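Local coordinates for conserved domain protein (Porphyromonas gingivalis, PDB 3PNN) that probably transfers a sugar from an activated donor to an acceptor, forming a glycosidic linkage in the cytoplasm, at residues E229-N234 / V253-R258. Numbering follows the deposited sequence. Where two conformers were deposited one is given.
Sequences EELFIN and VNDLIR
Leu231 and Asp255 reach each other through their first torsions: the leucine sets CG anti to its carbonyl carbon (chi1 -70°), while the aspartate swings its carboxylate anti to the backbone N (chi1 -173°). Both side chains leave the backbone toward the other helix, and the fork of Leu231 ends up against one flank of the aspartate. Leu231 was modelled in two conformers; the contacts given belong to one of them. Leu231 CD2 lies 3.8 Å from Asp255 OD2, and Leu231 CD1 sits 3.9 Å from that same oxygen while also meeting Asp255 CB at 4.1 Å. The contact is van der Waals, and the methyls offer that oxygen no hydrogen bond. Leu231 CD1 also approaches CD2 of the neighbouring Leu256 at 4.4 Å, a loose apolar touch. Leu256 in turn packs on Tyr224 and Tyr227, from the earlier part of the leucine's own helix, which carry the apolar seam onward. Glu230 OE2 stays 5.9 Å from Asp255 OD2; any repulsion between them is probably tempered by the salt bridge from Glu230 OE1 to Arg261. With the nearest CA atoms, those of Leu231 and Asp255, 8.8 Å apart and 111 Å² buried, the interface is slight. It joins helices 223-239 and 249-259, neighbours in sequence that meet at a steep incline within the Rossmann-like alpha/beta/alpha fold of this glycosyltransferase.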
ATOM      1  N   GLU A 229     -14.479  -9.780  -0.903  1.00 28.33           N
ATOM      2  CA  GLU A 229     -15.463 -10.116  -1.948  1.00 33.24           C
ATOM      3  C   GLU A 229     -16.887  -9.846  -1.454  1.00 35.97           C
ATOM      4  O   GLU A 229     -17.741  -9.338  -2.190  1.00 32.36           O
ATOM      5  CB  GLU A 229     -15.312 -11.574  -2.379  1.00 36.97           C
ATOM      6  CG  GLU A 229     -16.421 -12.092  -3.291  1.00 56.81           C
ATOM      7  CD  GLU A 229     -16.084 -11.979  -4.768  1.00 79.56           C
ATOM      8  OE1 GLU A 229     -15.150 -11.222  -5.121  1.00 86.15           O
ATOM      9  OE2 GLU A 229     -16.757 -12.656  -5.579  1.00 86.73           O
ATOM     10  N   GLU A 230     -17.144 -10.177  -0.196  1.00 33.39           N
ATOM     11  CA  GLU A 230     -18.456  -9.919   0.385  1.00 35.61           C
ATOM     12  C   GLU A 230     -18.793  -8.421   0.340  1.00 32.99           C
ATOM     13  O   GLU A 230     -19.888  -8.038  -0.067  1.00 35.48           O
ATOM     14  CB  GLU A 230     -18.523 -10.440   1.824  1.00 35.11           C
ATOM     15  CG  GLU A 230     -19.753  -9.985   2.589  1.00 49.31           C
ATOM     16  CD  GLU A 230     -19.575 -10.102   4.095  1.00 59.93           C
ATOM     17  OE1 GLU A 230     -18.851 -11.023   4.536  1.00 57.38           O
ATOM     18  OE2 GLU A 230     -20.153  -9.269   4.832  1.00 57.56           O
ATOM     19  N   LEU A 231     -17.847  -7.584   0.760  1.00 32.00           N
ATOM     20  CA  LEU A 231     -18.057  -6.142   0.803  0.50 35.75           C
ATOM     21  C   LEU A 231     -18.047  -5.527  -0.594  1.00 36.13           C
ATOM     22  O   LEU A 231     -18.694  -4.509  -0.840  1.00 35.53           O
ATOM     23  CB  LEU A 231     -17.004  -5.478   1.695  0.50 35.37           C
ATOM     24  CG  LEU A 231     -17.196  -5.798   3.180  0.50 35.59           C
ATOM     25  CD1 LEU A 231     -16.082  -5.208   4.028  0.50 37.71           C
ATOM     26  CD2 LEU A 231     -18.550  -5.291   3.637  0.50 35.44           C
ATOM     27  N   PHE A 232     -17.313  -6.148  -1.512  1.00 31.79           N
ATOM     28  CA  PHE A 232     -17.323  -5.680  -2.905  1.00 30.90           C
ATOM     29  C   PHE A 232     -18.702  -5.831  -3.536  1.00 36.98           C
ATOM     30  O   PHE A 232     -19.185  -4.931  -4.243  1.00 37.75           O
ATOM     31  CB  PHE A 232     -16.270  -6.425  -3.739  1.00 33.04           C
ATOM     32  CG  PHE A 232     -15.951  -5.754  -5.057  1.00 35.78           C
ATOM     33  CD1 PHE A 232     -15.882  -4.372  -5.148  1.00 32.58           C
ATOM     34  CD2 PHE A 232     -15.686  -6.512  -6.197  1.00 35.88           C
ATOM     35  CE1 PHE A 232     -15.560  -3.749  -6.363  1.00 37.31           C
ATOM     36  CE2 PHE A 232     -15.372  -5.900  -7.413  1.00 35.69           C
ATOM     37  CZ  PHE A 232     -15.309  -4.516  -7.495  1.00 31.88           C
ATOM     38  N   ILE A 233     -19.334  -6.980  -3.308  1.00 37.32           N
ATOM     39  CA  ILE A 233     -20.710  -7.180  -3.761  1.00 39.16           C
ATOM     40  C   ILE A 233     -21.606  -6.067  -3.220  1.00 45.04           C
ATOM     41  O   ILE A 233     -22.419  -5.501  -3.958  1.00 47.31           O
ATOM     42  CB  ILE A 233     -21.255  -8.580  -3.359  1.00 37.74           C
ATOM     43  CG1 ILE A 233     -20.583  -9.655  -4.224  1.00 40.78           C
ATOM     44  CG2 ILE A 233     -22.792  -8.644  -3.497  1.00 40.00           C
ATOM     45  CD1 ILE A 233     -20.701 -11.059  -3.667  1.00 46.10           C
ATOM     46  N   ASN A 234     -21.449  -5.742  -1.939  1.00 40.57           N
ATOM     47  CA  ASN A 234     -22.260  -4.684  -1.333  1.00 43.62           C
ATOM     48  C   ASN A 234     -21.981  -3.360  -2.015  1.00 44.63           C
ATOM     49  O   ASN A 234     -22.895  -2.599  -2.331  1.00 45.75           O
ATOM     50  CB  ASN A 234     -21.968  -4.570   0.168  1.00 42.67           C
ATOM     51  CG  ASN A 234     -22.552  -5.723   0.964  1.00 47.08           C
ATOM     52  OD1 ASN A 234     -23.418  -6.447   0.478  1.00 49.31           O
ATOM     53  ND2 ASN A 234     -22.074  -5.900   2.192  1.00 51.47           N
ATOM     54  N   VAL A 253     -11.297  -2.476   5.771  1.00 26.88           N
ATOM     55  CA  VAL A 253     -10.687  -2.760   7.068  1.00 25.90           C
ATOM     56  C   VAL A 253     -11.511  -2.113   8.180  1.00 27.42           C
ATOM     57  O   VAL A 253     -11.793  -2.727   9.209  1.00 26.36           O
ATOM     58  CB  VAL A 253      -9.230  -2.271   7.135  1.00 28.83           C
ATOM     59  CG1 VAL A 253      -8.722  -2.268   8.577  1.00 26.12           C
ATOM     60  CG2 VAL A 253      -8.330  -3.149   6.245  1.00 26.50           C
ATOM     61  N   ASN A 254     -11.914  -0.870   7.960  1.00 25.10           N
ATOM     62  CA  ASN A 254     -12.728  -0.169   8.949  1.00 30.62           C
ATOM     63  C   ASN A 254     -14.039  -0.913   9.234  1.00 33.24           C
ATOM     64  O   ASN A 254     -14.481  -1.036  10.391  1.00 28.33           O
ATOM     65  CB  ASN A 254     -12.985   1.265   8.477  1.00 33.11           C
ATOM     66  CG  ASN A 254     -13.606   2.136   9.554  1.00 39.51           C
ATOM     67  OD1 ASN A 254     -12.963   2.469  10.553  1.00 41.54           O
ATOM     68  ND2 ASN A 254     -14.856   2.523   9.349  1.00 46.71           N
ATOM     69  N   ASP A 255     -14.657  -1.441   8.183  1.00 31.80           N
ATOM     70  CA  ASP A 255     -15.919  -2.144   8.348  1.00 35.31           C
ATOM     71  C   ASP A 255     -15.737  -3.421   9.153  1.00 34.15           C
ATOM     72  O   ASP A 255     -16.556  -3.745  10.010  1.00 34.73           O
ATOM     73  CB  ASP A 255     -16.531  -2.478   6.989  1.00 33.17           C
ATOM     74  CG  ASP A 255     -17.931  -3.073   7.122  1.00 48.82           C
ATOM     75  OD1 ASP A 255     -18.908  -2.300   7.092  1.00 48.68           O
ATOM     76  OD2 ASP A 255     -18.053  -4.309   7.277  1.00 47.01           O
ATOM     77  N   LEU A 256     -14.660  -4.154   8.871  1.00 28.42           N
ATOM     78  CA  LEU A 256     -14.404  -5.422   9.547  1.00 29.96           C
ATOM     79  C   LEU A 256     -14.074  -5.249  11.025  1.00 34.96           C
ATOM     80  O   LEU A 256     -14.503  -6.041  11.875  1.00 31.96           O
ATOM     81  CB  LEU A 256     -13.262  -6.162   8.847  1.00 27.77           C
ATOM     82  CG  LEU A 256     -13.561  -6.650   7.429  1.00 29.72           C
ATOM     83  CD1 LEU A 256     -12.310  -7.344   6.870  1.00 27.80           C
ATOM     84  CD2 LEU A 256     -14.751  -7.603   7.441  1.00 33.32           C
ATOM     85  N   ILE A 257     -13.286  -4.230  11.349  1.00 29.65           N
ATOM     86  CA  ILE A 257     -13.000  -3.985  12.760  1.00 26.91           C
ATOM     87  C   ILE A 257     -14.218  -3.468  13.504  1.00 29.56           C
ATOM     88  O   ILE A 257     -14.442  -3.826  14.657  1.00 35.89           O
ATOM     89  CB  ILE A 257     -11.770  -3.057  12.995  1.00 34.02           C
ATOM     90  CG1 ILE A 257     -11.969  -1.682  12.380  1.00 39.99           C
ATOM     91  CG2 ILE A 257     -10.530  -3.656  12.390  1.00 30.20           C
ATOM     92  CD1 ILE A 257     -10.607  -0.987  12.106  1.00 40.27           C
ATOM     93  N   ARG A 258     -15.034  -2.648  12.856  1.00 30.77           N
ATOM     94  CA  ARG A 258     -16.249  -2.182  13.519  1.00 34.66           C
ATOM     95  C   ARG A 258     -17.242  -3.312  13.827  1.00 42.46           C
ATOM     96  O   ARG A 258     -17.914  -3.284  14.856  1.00 35.24           O
ATOM     97  CB  ARG A 258     -16.925  -1.078  12.708  1.00 36.01           C
ATOM     98  CG  ARG A 258     -16.107   0.208  12.661  1.00 45.96           C
ATOM     99  CD  ARG A 258     -16.876   1.322  11.977  1.00 54.58           C
ATOM    100  NE  ARG A 258     -18.193   1.524  12.577  1.00 64.11           N
ATOM    101  CZ  ARG A 258     -18.444   2.377  13.568  1.00 69.82           C
ATOM    102  NH1 ARG A 258     -17.464   3.120  14.078  1.00 62.88           N
ATOM    103  NH2 ARG A 258     -19.675   2.492  14.052  1.00 69.27           N
TER